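PDB 3OJO: Cap5O from Staphylococcus aureus, which probably oxidises UDP-N-acetyl-mannosamine with NAD as the cofactor, in the biosynthesis of the capsular polysaccharide. Local coordinates for residues M29-K32 and D36-G39; K401-T406 and S412-V417. One frame throughout, in Å; residues are numbered along the deposited sequence.

Interaction 1 of 2, residues M29-K32 and D36-G39; sequences MFAK and DVLG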
# COMPACT_ATOMS: atom_id res chain seq x y z
N MET B 29 -23.66 -26.37 -8.01
CA MET B 29 -23.75 -25.53 -9.19
C MET B 29 -23.61 -26.28 -10.53
O MET B 29 -24.44 -26.08 -11.42
CB MET B 29 -22.75 -24.37 -9.09
CG MET B 29 -23.04 -23.26 -10.07
SD MET B 29 -24.76 -22.68 -10.11
CE MET B 29 -24.68 -21.38 -9.05
N PHE B 30 -22.59 -27.14 -10.68
CA PHE B 30 -22.39 -27.91 -11.91
C PHE B 30 -23.51 -28.94 -12.11
O PHE B 30 -23.97 -29.13 -13.24
CB PHE B 30 -21.03 -28.61 -11.90
CG PHE B 30 -19.85 -27.73 -12.22
CD1 PHE B 30 -19.52 -27.42 -13.54
CD2 PHE B 30 -19.00 -27.29 -11.21
CE1 PHE B 30 -18.37 -26.67 -13.83
CE2 PHE B 30 -17.86 -26.54 -11.50
CZ PHE B 30 -17.55 -26.23 -12.81
N ALA B 31 -23.96 -29.59 -11.00
CA ALA B 31 -25.04 -30.58 -10.98
C ALA B 31 -26.39 -29.95 -11.34
O ALA B 31 -27.21 -30.60 -11.98
CB ALA B 31 -25.11 -31.24 -9.62
N LYS B 32 -26.59 -28.67 -10.96
CA LYS B 32 -27.77 -27.85 -11.25
C LYS B 32 -27.89 -27.62 -12.78
O LYS B 32 -28.98 -27.36 -13.28
CB LYS B 32 -27.65 -26.49 -10.52
CG LYS B 32 -28.93 -25.67 -10.46
CD LYS B 32 -28.66 -24.23 -10.05
CE LYS B 32 -29.89 -23.35 -10.21
NZ LYS B 32 -30.86 -23.53 -9.10
N ASP B 36 -22.82 -34.64 -14.14
CA ASP B 36 -22.83 -35.74 -13.16
C ASP B 36 -21.65 -35.48 -12.25
O ASP B 36 -20.49 -35.54 -12.69
CB ASP B 36 -22.74 -37.13 -13.84
CG ASP B 36 -23.78 -37.35 -14.91
OD1 ASP B 36 -24.98 -37.12 -14.64
OD2 ASP B 36 -23.39 -37.73 -16.05
N VAL B 37 -21.97 -35.10 -11.01
CA VAL B 37 -21.00 -34.67 -10.02
C VAL B 37 -20.83 -35.65 -8.89
O VAL B 37 -21.80 -36.03 -8.23
CB VAL B 37 -21.28 -33.22 -9.50
CG1 VAL B 37 -20.15 -32.70 -8.62
CG2 VAL B 37 -21.53 -32.24 -10.64
N LEU B 38 -19.57 -36.00 -8.62
CA LEU B 38 -19.18 -36.79 -7.47
C LEU B 38 -18.45 -35.84 -6.51
O LEU B 38 -17.38 -35.32 -6.84
CB LEU B 38 -18.29 -37.97 -7.87
CG LEU B 38 -18.10 -39.13 -6.85
CD1 LEU B 38 -16.68 -39.45 -6.58
CD2 LEU B 38 -19.08 -39.17 -5.69
N GLY B 39 -19.06 -35.61 -5.35
CA GLY B 39 -18.47 -34.80 -4.29
C GLY B 39 -17.59 -35.69 -3.43
O GLY B 39 -18.03 -36.74 -2.97

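Interaction 2 of 2, residues K401-T406 and S412-V417; sequences KVIFDT and SSFEDV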
# COMPACT_ATOMS: atom_id res chain seq x y z
N LYS B 401 -19.15 2.07 32.37
CA LYS B 401 -19.59 2.10 30.98
C LYS B 401 -18.51 2.68 30.03
O LYS B 401 -18.61 3.84 29.58
CB LYS B 401 -20.96 2.80 30.83
CG LYS B 401 -22.12 2.04 31.47
CD LYS B 401 -23.44 2.76 31.24
CE LYS B 401 -24.51 2.35 32.23
NZ LYS B 401 -25.81 3.01 31.95
N VAL B 402 -17.46 1.88 29.74
CA VAL B 402 -16.39 2.27 28.82
C VAL B 402 -16.21 1.26 27.68
O VAL B 402 -16.23 0.05 27.91
CB VAL B 402 -15.04 2.75 29.46
CG1 VAL B 402 -15.28 3.67 30.66
CG2 VAL B 402 -14.14 1.59 29.84
N ILE B 403 -16.07 1.77 26.45
CA ILE B 403 -15.88 0.98 25.23
C ILE B 403 -14.57 1.36 24.52
O ILE B 403 -14.38 2.54 24.20
CB ILE B 403 -17.08 1.14 24.25
CG1 ILE B 403 -18.40 0.64 24.86
CG2 ILE B 403 -16.80 0.45 22.89
CD1 ILE B 403 -19.63 0.94 24.04
N PHE B 404 -13.69 0.36 24.25
CA PHE B 404 -12.50 0.53 23.42
C PHE B 404 -12.73 -0.30 22.14
O PHE B 404 -12.68 -1.54 22.15
CB PHE B 404 -11.18 0.16 24.12
CG PHE B 404 -9.96 0.30 23.23
CD1 PHE B 404 -9.87 1.34 22.29
CD2 PHE B 404 -8.89 -0.58 23.33
CE1 PHE B 404 -8.76 1.45 21.45
CE2 PHE B 404 -7.78 -0.45 22.50
CZ PHE B 404 -7.72 0.57 21.58
N ASP B 405 -13.06 0.42 21.06
CA ASP B 405 -13.39 -0.18 19.77
C ASP B 405 -12.18 -0.17 18.84
O ASP B 405 -11.79 0.88 18.34
CB ASP B 405 -14.63 0.51 19.19
CG ASP B 405 -15.22 -0.10 17.94
OD1 ASP B 405 -14.86 -1.25 17.61
OD2 ASP B 405 -16.05 0.57 17.30
N THR B 406 -11.58 -1.36 18.64
CA THR B 406 -10.41 -1.55 17.79
C THR B 406 -10.79 -1.62 16.30
O THR B 406 -9.89 -1.61 15.46
CB THR B 406 -9.61 -2.80 18.24
OG1 THR B 406 -10.33 -3.98 17.91
CG2 THR B 406 -9.25 -2.78 19.70
N SER B 412 -23.56 4.66 16.60
CA SER B 412 -24.51 5.35 17.48
C SER B 412 -23.78 6.11 18.60
O SER B 412 -22.96 5.52 19.30
CB SER B 412 -25.49 4.35 18.09
OG SER B 412 -24.79 3.29 18.71
N SER B 413 -24.09 7.41 18.78
CA SER B 413 -23.48 8.22 19.85
C SER B 413 -24.14 7.95 21.20
O SER B 413 -25.34 7.65 21.26
CB SER B 413 -23.52 9.71 19.52
OG SER B 413 -22.76 10.46 20.45
N PHE B 414 -23.35 8.05 22.29
CA PHE B 414 -23.81 7.79 23.66
C PHE B 414 -23.74 9.06 24.54
O PHE B 414 -23.39 10.13 24.05
CB PHE B 414 -22.93 6.71 24.31
CG PHE B 414 -22.71 5.44 23.53
CD1 PHE B 414 -23.53 4.34 23.72
CD2 PHE B 414 -21.63 5.32 22.66
CE1 PHE B 414 -23.29 3.14 23.04
CE2 PHE B 414 -21.40 4.13 21.97
CZ PHE B 414 -22.23 3.05 22.17
N GLU B 415 -24.05 8.90 25.84
CA GLU B 415 -23.96 9.96 26.85
C GLU B 415 -23.38 9.38 28.13
O GLU B 415 -22.32 9.83 28.58
CB GLU B 415 -25.31 10.66 27.09
CG GLU B 415 -25.17 12.13 27.47
CD GLU B 415 -24.83 12.40 28.93
OE1 GLU B 415 -25.76 12.40 29.77
OE2 GLU B 415 -23.64 12.64 29.23
N ASP B 416 -24.04 8.34 28.69
CA ASP B 416 -23.58 7.64 29.91
C ASP B 416 -22.28 6.87 29.63
O ASP B 416 -21.44 6.76 30.52
CB ASP B 416 -24.63 6.63 30.43
CG ASP B 416 -26.07 7.09 30.46
OD1 ASP B 416 -26.43 7.85 31.39
OD2 ASP B 416 -26.86 6.62 29.61
N VAL B 417 -22.15 6.34 28.39
CA VAL B 417 -21.04 5.48 27.96
C VAL B 417 -19.88 6.30 27.37
O VAL B 417 -20.10 7.16 26.52
CB VAL B 417 -21.52 4.37 26.96
CG1 VAL B 417 -20.44 3.33 26.73
CG2 VAL B 417 -22.82 3.70 27.43

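Interaction 1 of 2, residues M29-K32 and D36-G39
Val-37 meets Phe-30 and Ala-31 through a single methyl, CG2, which sits against the C-terminal part of helix 23-32. The tightest approach is to the backbone, with Val-37 CG2 3.6 Å from Ala-31 N. Two carbons complete the seat of the methyl: Phe-30 CB and Ala-31 CB each lie 3.9 Å from Val-37 CG2. The valine torsion explains the choice of branch, since CG1 takes the place anti to the backbone N (chi1 -172°) and leaves CG2 anti to the carbonyl carbon, on the helix side. Phe-30 contributes its root and not its ring; the side chain leads away from the strand and also touches Leu-14, and its ring packs edge-to-face on that of Phe-198. This is the first beta-alpha-beta unit of the Rossmann-type NAD-binding domain, in which helix 23-32 connects the adjacent parallel strands 13-17 and 36-40 and packs on the sheet they form. The valine points from the strand into that interface, its side chain about 13 Å from the bound NAD, while its backbone is hydrogen-bonded to Lys-76 of strand 75-78 and to Lys-74 just before it. Around this small apolar seat the contact soon thins. Lys-32, one residue beyond Ala-31, is exposed, its side chain touching Val-65 and Val-69 of helix 62-71. At the start of the strand, partly exposed Asp-36 directs its CB away from the helix, and its side chain touches Lys-74 instead.

Interaction 2 of 2, residues K401-T406 and S412-V417
Lys-401 and Val-417 cross at about a right angle, the valine CG2 lying 4.0 Å from both CB and CD of the lysine. Beyond its CG the lysine chain is extended, which carries it alongside Asp-416 with both side chains pointing the same way. NZ nevertheless stays 4.4 Å from Asp-416 OD2, too far for a salt bridge, and forms one with Asp-396 instead. Two residues along the strand, Ile-403 also directs its CB toward the loop, and its CD1 lies against two partners: it is 3.7 Å from Val-417 CG1 and 3.8 Å from Phe-414 CZ, approaching the ring obliquely at its far end and crossing that side chain nearly perpendicularly. Val-417 CA makes a bent CH-O contact with Lys-401 O, 3.3 Å away (139° at the hydrogen). The loop folds back beside strand 402-405 and delivers the chain into strand 418-420, parallel to it and outermost in this chain's five-stranded sheet; Lys-401 and Ile-403 take up backbone bonds to Leu-418 immediately after. Since the contact rests on apolar carbons and one CH-O approach, it probably relies mainly on shape fit, and the nearby aspartate probably adds only a modest electrostatic attraction.

How the interactions relate
Both contacts are local, each made by residues a few positions apart on either side of a short connection, yet they lie at opposite sides of the chain's centre, about 50 Å between centres, and share no element. Interaction 1 belongs to the NAD-binding domain: helix against strand, resting on one methyl; its touching residues are all buried, and its side-chain contacts are apolar. Interaction 2 concerns the parallel sheet at the C-terminal end, where a loop without regular structure packs beside a strand. It covers more surface, 255 against 100 Å², and grades from a buried isoleucine-valine pair to a more solvent-accessible lysine and aspartate. The chemistry thus differs with place in the fold.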